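Local coordinates for protein phosphoglycerate dehydrogenase (Lactobacillus plantarum, PDB 3EVT) that probably oxidises D-3-phosphoglycerate with NAD, as a member of the D-isomer specific 2-hydroxyacid dehydrogenase family, at residues G137-I142 against T191-V196; M161-V166 against H175-V180. All blocks are in the same frame, centred on the assembly; numbering follows the deposited sequence.

Interaction 1. Residues G137-I142 against T191-V196; sequences GQQLLI and TANFIV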
ATOM      1  N   GLY A 137      -3.755  11.252  -1.032  1.00 45.08           N
ATOM      2  CA  GLY A 137      -4.508  12.491  -1.084  1.00 46.52           C
ATOM      3  C   GLY A 137      -6.022  12.324  -1.041  1.00 46.78           C
ATOM      4  O   GLY A 137      -6.701  13.314  -0.926  1.00 48.04           O
ATOM      5  N   GLN A 138      -6.553  11.098  -1.143  1.00 46.62           N
ATOM      6  CA  GLN A 138      -8.016  10.893  -1.156  1.00 46.42           C
ATOM      7  C   GLN A 138      -8.573  10.470   0.223  1.00 46.54           C
ATOM      8  O   GLN A 138      -7.795  10.168   1.169  1.00 45.51           O
ATOM      9  CB  GLN A 138      -8.452   9.946  -2.308  1.00 46.29           C
ATOM     10  CG  GLN A 138      -7.953  10.356  -3.707  1.00 47.21           C
ATOM     11  CD  GLN A 138      -8.827   9.798  -4.882  1.00 52.63           C
ATOM     12  OE1 GLN A 138     -10.060   9.942  -4.860  1.00 53.71           O
ATOM     13  NE2 GLN A 138      -8.182   9.163  -5.910  1.00 50.15           N
ATOM     14  N   GLN A 139      -9.902  10.536   0.360  1.00 46.18           N
ATOM     15  CA  GLN A 139     -10.567  10.223   1.625  1.00 46.59           C
ATOM     16  C   GLN A 139     -11.191   8.857   1.580  1.00 44.72           C
ATOM     17  O   GLN A 139     -11.962   8.528   0.688  1.00 45.18           O
ATOM     18  CB  GLN A 139     -11.705  11.183   1.959  1.00 47.56           C
ATOM     19  CG  GLN A 139     -11.412  12.609   1.738  1.00 54.35           C
ATOM     20  CD  GLN A 139     -10.821  13.232   2.961  1.00 60.43           C
ATOM     21  OE1 GLN A 139     -10.084  14.233   2.878  1.00 62.51           O
ATOM     22  NE2 GLN A 139     -11.121  12.637   4.122  1.00 62.97           N
ATOM     23  N   LEU A 140     -10.859   8.070   2.580  1.00 44.84           N
ATOM     24  CA  LEU A 140     -11.429   6.761   2.790  1.00 43.80           C
ATOM     25  C   LEU A 140     -12.323   6.826   4.052  1.00 44.03           C
ATOM     26  O   LEU A 140     -11.858   7.122   5.137  1.00 43.70           O
ATOM     27  CB  LEU A 140     -10.287   5.771   2.996  1.00 42.71           C
ATOM     28  CG  LEU A 140     -10.654   4.342   3.386  1.00 41.01           C
ATOM     29  CD1 LEU A 140     -11.573   3.777   2.316  1.00 38.99           C
ATOM     30  CD2 LEU A 140      -9.421   3.430   3.584  1.00 34.91           C
ATOM     31  N   LEU A 141     -13.597   6.504   3.882  1.00 44.61           N
ATOM     32  CA  LEU A 141     -14.521   6.339   4.986  1.00 43.70           C
ATOM     33  C   LEU A 141     -14.792   4.842   5.260  1.00 43.62           C
ATOM     34  O   LEU A 141     -15.339   4.114   4.410  1.00 43.72           O
ATOM     35  CB  LEU A 141     -15.829   7.098   4.642  1.00 43.35           C
ATOM     36  CG  LEU A 141     -16.954   6.939   5.703  1.00 41.33           C
ATOM     37  CD1 LEU A 141     -16.520   7.456   7.103  1.00 38.08           C
ATOM     38  CD2 LEU A 141     -18.197   7.669   5.204  1.00 37.56           C
ATOM     39  N   ILE A 142     -14.419   4.362   6.443  1.00 43.66           N
ATOM     40  CA  ILE A 142     -14.665   2.935   6.812  1.00 42.38           C
ATOM     41  C   ILE A 142     -15.662   2.814   7.979  1.00 43.36           C
ATOM     42  O   ILE A 142     -15.479   3.420   9.018  1.00 42.69           O
ATOM     43  CB  ILE A 142     -13.351   2.205   7.261  1.00 41.59           C
ATOM     44  CG1 ILE A 142     -12.181   2.489   6.286  1.00 40.70           C
ATOM     45  CG2 ILE A 142     -13.583   0.663   7.505  1.00 38.22           C
ATOM     46  CD1 ILE A 142     -10.748   2.102   6.889  1.00 36.88           C
ATOM     47  N   THR A 191     -17.654  14.282   1.779  1.00 47.94           N
ATOM     48  CA  THR A 191     -16.274  14.364   1.259  1.00 47.29           C
ATOM     49  C   THR A 191     -15.577  13.014   0.892  1.00 47.03           C
ATOM     50  O   THR A 191     -14.475  13.025   0.330  1.00 47.29           O
ATOM     51  CB  THR A 191     -15.401  15.106   2.250  1.00 48.10           C
ATOM     52  OG1 THR A 191     -15.430  14.391   3.484  1.00 49.21           O
ATOM     53  CG2 THR A 191     -15.967  16.541   2.508  1.00 49.60           C
ATOM     54  N   ALA A 192     -16.191  11.859   1.203  1.00 45.55           N
ATOM     55  CA  ALA A 192     -15.603  10.533   0.851  1.00 44.12           C
ATOM     56  C   ALA A 192     -15.283  10.274  -0.624  1.00 43.32           C
ATOM     57  O   ALA A 192     -16.143  10.408  -1.491  1.00 44.15           O
ATOM     58  CB  ALA A 192     -16.455   9.379   1.408  1.00 42.51           C
ATOM     59  N   ASN A 193     -14.049   9.874  -0.922  1.00 41.41           N
ATOM     60  CA  ASN A 193     -13.832   9.290  -2.226  1.00 41.91           C
ATOM     61  C   ASN A 193     -14.129   7.757  -2.253  1.00 41.87           C
ATOM     62  O   ASN A 193     -14.562   7.221  -3.281  1.00 41.57           O
ATOM     63  CB  ASN A 193     -12.444   9.651  -2.771  1.00 41.34           C
ATOM     64  CG  ASN A 193     -12.176  11.151  -2.686  1.00 40.68           C
ATOM     65  OD1 ASN A 193     -11.536  11.655  -1.743  1.00 44.87           O
ATOM     66  ND2 ASN A 193     -12.734  11.874  -3.621  1.00 42.56           N
ATOM     67  N   PHE A 194     -13.968   7.079  -1.112  1.00 41.70           N
ATOM     68  CA  PHE A 194     -14.219   5.614  -1.042  1.00 41.45           C
ATOM     69  C   PHE A 194     -14.919   5.322   0.275  1.00 41.62           C
ATOM     70  O   PHE A 194     -14.551   5.863   1.352  1.00 40.88           O
ATOM     71  CB  PHE A 194     -12.884   4.815  -1.075  1.00 41.10           C
ATOM     72  CG  PHE A 194     -12.007   5.141  -2.263  1.00 41.82           C
ATOM     73  CD1 PHE A 194     -12.046   4.351  -3.426  1.00 37.70           C
ATOM     74  CD2 PHE A 194     -11.168   6.229  -2.229  1.00 39.16           C
ATOM     75  CE1 PHE A 194     -11.274   4.644  -4.496  1.00 38.36           C
ATOM     76  CE2 PHE A 194     -10.378   6.529  -3.318  1.00 39.79           C
ATOM     77  CZ  PHE A 194     -10.442   5.754  -4.460  1.00 38.19           C
ATOM     78  N   ILE A 195     -15.946   4.503   0.174  1.00 41.63           N
ATOM     79  CA  ILE A 195     -16.696   4.058   1.334  1.00 41.97           C
ATOM     80  C   ILE A 195     -16.587   2.538   1.446  1.00 41.69           C
ATOM     81  O   ILE A 195     -16.917   1.815   0.536  1.00 40.15           O
ATOM     82  CB  ILE A 195     -18.175   4.435   1.226  1.00 42.57           C
ATOM     83  CG1 ILE A 195     -18.318   5.974   1.137  1.00 44.71           C
ATOM     84  CG2 ILE A 195     -18.958   3.777   2.369  1.00 40.58           C
ATOM     85  CD1 ILE A 195     -19.724   6.505   0.745  1.00 46.18           C
ATOM     86  N   VAL A 196     -16.097   2.083   2.582  1.00 42.29           N
ATOM     87  CA  VAL A 196     -15.897   0.691   2.817  1.00 42.76           C
ATOM     88  C   VAL A 196     -16.819   0.227   3.944  1.00 44.04           C
ATOM     89  O   VAL A 196     -16.795   0.762   5.043  1.00 43.72           O
ATOM     90  CB  VAL A 196     -14.376   0.377   3.102  1.00 41.88           C
ATOM     91  CG1 VAL A 196     -14.172  -1.119   3.498  1.00 39.91           C
ATOM     92  CG2 VAL A 196     -13.498   0.762   1.803  1.00 40.92           C
TER
HETATM   93  O   HOH W   1     -14.245  11.731   3.796  1.00 59.02           O
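The carbonyl oxygen of Gln-139 is gripped by two consecutive amides: Phe-194 N reaches Gln-139 O at 3.1 Å, nearly in line with the C=O bond, and Asn-193 N comes to Gln-139 O at 3.0 Å, tilted from the carbonyl plane. Asn-193 answers with its side chain. With CG beside its own backbone N (chi1 -50°), OD1 turns back to the other strand and takes Gln-139 N at 2.9 Å on an in-plane lone pair, through an almost straight bond. The amide of Gln-138 lies across that of Asn-193, planes 75° apart, while Gln-138 NE2 is hydrogen-bonded to Thr-134 O. From here the two strands run parallel, as neighbours in the Rossmann-type nucleotide-binding sheet: Leu-141 N donates a hydrogen bond to Phe-194 O, and Leu-141 O accepts one from Val-196 N, each at 2.8 Å. Side chains alternate between the faces. Leu-140 CD1 leans over to Val-196 CG2 (3.6 Å) and also meets Phe-194 CB, on the face covered by helices 93-110 and 147-158. On the other face, Leu-141 CB touches Ala-192 CB at 4.0 Å. Beside Gln-139, at the start of strand 139-143, a water joins Thr-191 OG1 to Gln-139 NE2, the latter link weak.

Interaction 2. Residues M161-V166 against H175-V180; sequences MHVIGV and HFHETV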
ATOM      1  N   MET A 161      -3.594   8.129   2.238  1.00 42.54           N
ATOM      2  CA  MET A 161      -5.054   8.397   2.309  1.00 41.63           C
ATOM      3  C   MET A 161      -5.443   9.093   3.634  1.00 42.69           C
ATOM      4  O   MET A 161      -4.791   8.925   4.659  1.00 42.59           O
ATOM      5  CB  MET A 161      -5.885   7.133   2.101  1.00 41.47           C
ATOM      6  CG  MET A 161      -5.627   6.318   0.770  1.00 35.27           C
ATOM      7  SD  MET A 161      -6.940   5.072   0.507  1.00 26.85           S
ATOM      8  CE  MET A 161      -8.048   6.104  -0.422  1.00 34.51           C
ATOM      9  N   HIS A 162      -6.461   9.941   3.582  1.00 43.61           N
ATOM     10  CA  HIS A 162      -7.087  10.416   4.818  1.00 44.78           C
ATOM     11  C   HIS A 162      -8.244   9.454   5.276  1.00 44.08           C
ATOM     12  O   HIS A 162      -9.222   9.205   4.563  1.00 41.98           O
ATOM     13  CB  HIS A 162      -7.583  11.856   4.691  1.00 44.39           C
ATOM     14  CG  HIS A 162      -8.108  12.408   5.975  1.00 47.03           C
ATOM     15  ND1 HIS A 162      -7.282  12.792   7.012  1.00 52.77           N
ATOM     16  CD2 HIS A 162      -9.372  12.639   6.400  1.00 49.97           C
ATOM     17  CE1 HIS A 162      -8.011  13.239   8.019  1.00 50.52           C
ATOM     18  NE2 HIS A 162      -9.285  13.137   7.680  1.00 50.39           N
ATOM     19  N   VAL A 163      -8.103   8.935   6.476  1.00 44.35           N
ATOM     20  CA  VAL A 163      -8.975   7.841   6.918  1.00 44.76           C
ATOM     21  C   VAL A 163      -9.893   8.195   8.101  1.00 44.88           C
ATOM     22  O   VAL A 163      -9.460   8.542   9.202  1.00 42.72           O
ATOM     23  CB  VAL A 163      -8.173   6.566   7.234  1.00 43.65           C
ATOM     24  CG1 VAL A 163      -9.102   5.396   7.265  1.00 44.13           C
ATOM     25  CG2 VAL A 163      -7.077   6.347   6.179  1.00 43.82           C
ATOM     26  N   ILE A 164     -11.177   8.062   7.826  1.00 46.51           N
ATOM     27  CA  ILE A 164     -12.225   8.282   8.802  1.00 48.05           C
ATOM     28  C   ILE A 164     -12.999   7.004   9.013  1.00 48.01           C
ATOM     29  O   ILE A 164     -13.363   6.331   8.033  1.00 47.52           O
ATOM     30  CB  ILE A 164     -13.233   9.314   8.259  1.00 48.65           C
ATOM     31  CG1 ILE A 164     -12.484  10.569   7.812  1.00 48.28           C
ATOM     32  CG2 ILE A 164     -14.338   9.597   9.311  1.00 48.28           C
ATOM     33  CD1 ILE A 164     -13.404  11.728   7.558  1.00 51.60           C
ATOM     34  N   GLY A 165     -13.264   6.694  10.280  1.00 47.40           N
ATOM     35  CA  GLY A 165     -13.980   5.465  10.665  1.00 48.51           C
ATOM     36  C   GLY A 165     -15.314   5.679  11.389  1.00 48.78           C
ATOM     37  O   GLY A 165     -15.498   6.654  12.092  1.00 49.52           O
ATOM     38  N   VAL A 166     -16.265   4.782  11.210  1.00 48.77           N
ATOM     39  CA  VAL A 166     -17.553   4.980  11.841  1.00 49.28           C
ATOM     40  C   VAL A 166     -17.735   3.879  12.866  1.00 50.38           C
ATOM     41  O   VAL A 166     -17.604   2.700  12.489  1.00 50.80           O
ATOM     42  CB  VAL A 166     -18.728   4.917  10.806  1.00 48.85           C
ATOM     43  CG1 VAL A 166     -20.090   5.264  11.475  1.00 46.95           C
ATOM     44  CG2 VAL A 166     -18.450   5.808   9.597  1.00 48.71           C
ATOM     45  N   HIS A 175      -4.936   4.125  14.196  1.00 50.27           N
ATOM     46  CA  HIS A 175      -4.668   4.431  12.787  1.00 49.24           C
ATOM     47  C   HIS A 175      -5.675   5.263  12.025  1.00 49.46           C
ATOM     48  O   HIS A 175      -5.365   5.764  10.943  1.00 49.14           O
ATOM     49  CB  HIS A 175      -4.359   3.175  11.999  1.00 49.12           C
ATOM     50  CG  HIS A 175      -3.326   2.311  12.648  1.00 47.28           C
ATOM     51  ND1 HIS A 175      -2.001   2.675  12.719  1.00 45.71           N
ATOM     52  CD2 HIS A 175      -3.427   1.112  13.269  1.00 46.43           C
ATOM     53  CE1 HIS A 175      -1.326   1.731  13.348  1.00 47.84           C
ATOM     54  NE2 HIS A 175      -2.168   0.774  13.694  1.00 46.68           N
ATOM     55  N   PHE A 176      -6.888   5.393  12.547  1.00 48.46           N
ATOM     56  CA  PHE A 176      -7.850   6.268  11.921  1.00 47.94           C
ATOM     57  C   PHE A 176      -7.495   7.704  12.231  1.00 48.15           C
ATOM     58  O   PHE A 176      -7.252   8.008  13.353  1.00 48.54           O
ATOM     59  CB  PHE A 176      -9.238   5.981  12.472  1.00 47.32           C
ATOM     60  CG  PHE A 176      -9.850   4.740  11.932  1.00 45.52           C
ATOM     61  CD1 PHE A 176     -10.587   4.771  10.781  1.00 46.32           C
ATOM     62  CD2 PHE A 176      -9.703   3.541  12.586  1.00 44.31           C
ATOM     63  CE1 PHE A 176     -11.168   3.626  10.295  1.00 45.58           C
ATOM     64  CE2 PHE A 176     -10.280   2.403  12.109  1.00 40.69           C
ATOM     65  CZ  PHE A 176     -11.013   2.420  10.991  1.00 42.02           C
ATOM     66  N   HIS A 177      -7.484   8.601  11.257  1.00 48.95           N
ATOM     67  CA  HIS A 177      -7.263  10.003  11.592  1.00 49.94           C
ATOM     68  C   HIS A 177      -8.429  10.635  12.369  1.00 51.00           C
ATOM     69  O   HIS A 177      -8.219  11.589  13.113  1.00 50.21           O
ATOM     70  CB  HIS A 177      -7.088  10.842  10.348  1.00 48.94           C
ATOM     71  CG  HIS A 177      -6.038  10.339   9.425  1.00 51.34           C
ATOM     72  ND1 HIS A 177      -4.716  10.710   9.535  1.00 53.58           N
ATOM     73  CD2 HIS A 177      -6.109   9.498   8.370  1.00 49.98           C
ATOM     74  CE1 HIS A 177      -4.018  10.116   8.584  1.00 54.49           C
ATOM     75  NE2 HIS A 177      -4.843   9.386   7.857  1.00 53.44           N
ATOM     76  N   GLU A 178      -9.658  10.201  12.095  1.00 51.25           N
ATOM     77  CA  GLU A 178     -10.803  10.695  12.819  1.00 52.89           C
ATOM     78  C   GLU A 178     -11.776   9.566  12.863  1.00 53.25           C
ATOM     79  O   GLU A 178     -11.791   8.776  11.937  1.00 53.47           O
ATOM     80  CB  GLU A 178     -11.532  11.818  12.061  1.00 52.52           C
ATOM     81  CG  GLU A 178     -10.675  12.875  11.416  1.00 57.28           C
ATOM     82  CD  GLU A 178     -11.514  13.852  10.562  1.00 61.86           C
ATOM     83  OE1 GLU A 178     -12.673  14.137  10.945  1.00 61.90           O
ATOM     84  OE2 GLU A 178     -11.030  14.312   9.497  1.00 62.01           O
ATOM     85  N   THR A 179     -12.628   9.532  13.894  1.00 53.72           N
ATOM     86  CA  THR A 179     -13.743   8.588  13.939  1.00 54.77           C
ATOM     87  C   THR A 179     -15.053   9.342  14.192  1.00 54.86           C
ATOM     88  O   THR A 179     -15.034  10.411  14.781  1.00 55.40           O
ATOM     89  CB  THR A 179     -13.561   7.576  15.053  1.00 54.02           C
ATOM     90  OG1 THR A 179     -13.348   8.286  16.254  1.00 56.57           O
ATOM     91  CG2 THR A 179     -12.334   6.745  14.817  1.00 53.66           C
ATOM     92  N   VAL A 180     -16.178   8.788  13.741  1.00 54.36           N
ATOM     93  CA  VAL A 180     -17.475   9.377  13.999  1.00 53.72           C
ATOM     94  C   VAL A 180     -18.466   8.317  14.442  1.00 54.09           C
ATOM     95  O   VAL A 180     -18.295   7.137  14.153  1.00 54.00           O
ATOM     96  CB  VAL A 180     -18.045  10.076  12.758  1.00 54.00           C
ATOM     97  CG1 VAL A 180     -17.123  11.213  12.301  1.00 54.89           C
ATOM     98  CG2 VAL A 180     -18.320   9.076  11.650  1.00 51.42           C
TER
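His-162 holds CG anti to its backbone N (chi1 -174°) and His-177 keeps CG beside its own N (chi1 -53°), which brings the two imidazoles into an offset stack with planes 20° apart. His-162 ND1 sits over one face of the His-177 ring, towards its rim. The other nitrogen of His-162, NE2, donates in its ring plane to Glu-178 OE2 at 2.8 Å, on the anti side of a carboxylate turned well out of that plane; Glu-178 reaches it by an extended chain that runs beside Ile-164. His-177 NE2 in turn donates to a lone pair of Met-161 O at 3.2 Å, tilted from the imidazole plane. Were His-162 an alanine, the Glu-178 carboxylate would probably lose this partner and the His-177 ring its stacking mate. Deeper in, Phe-176 CD1 lies 3.3 Å from Gly-165 N, and the ring presses so close to Gly-165 CA that a beta carbon there would collide with it; Val-163 CG1 meets the same ring. Gly-165 N bonds to Glu-178 O at 3.0 Å and Val-180 N to Gly-165 O at 2.8 Å, while Val-166 CG2 packs on Val-180 CG2. This parallel pairing lies at one edge of the parallel sheet of the Rossmann-type NAD-binding domain, strand 178-181 being outermost within the chain.

In the fold
Interactions 1 and 2 lie about 9 Å apart, centre to centre, in one seven-stranded parallel sheet of the NAD-binding domain, where the order 178-181, 162-167, 139-143, 194-197 places them side by side. Strands 139-143 and 162-167 join them, with probable hydrogen bonds from Ile-142 N to Ile-164 O and from Val-166 N to Ile-142 O. Along the chain, both strands of interaction 2 fall between the two strands of interaction 1: strand 139-143 leads through helix 147-158 to 162-167, then 178-181, and helix 186-191 returns the chain to 194-197. Strand 139-143 runs into a GxGxxG pattern at Gly-144, Gly-146 and Gly-149, consistent with a dinucleotide-binding turn built on this part of the sheet.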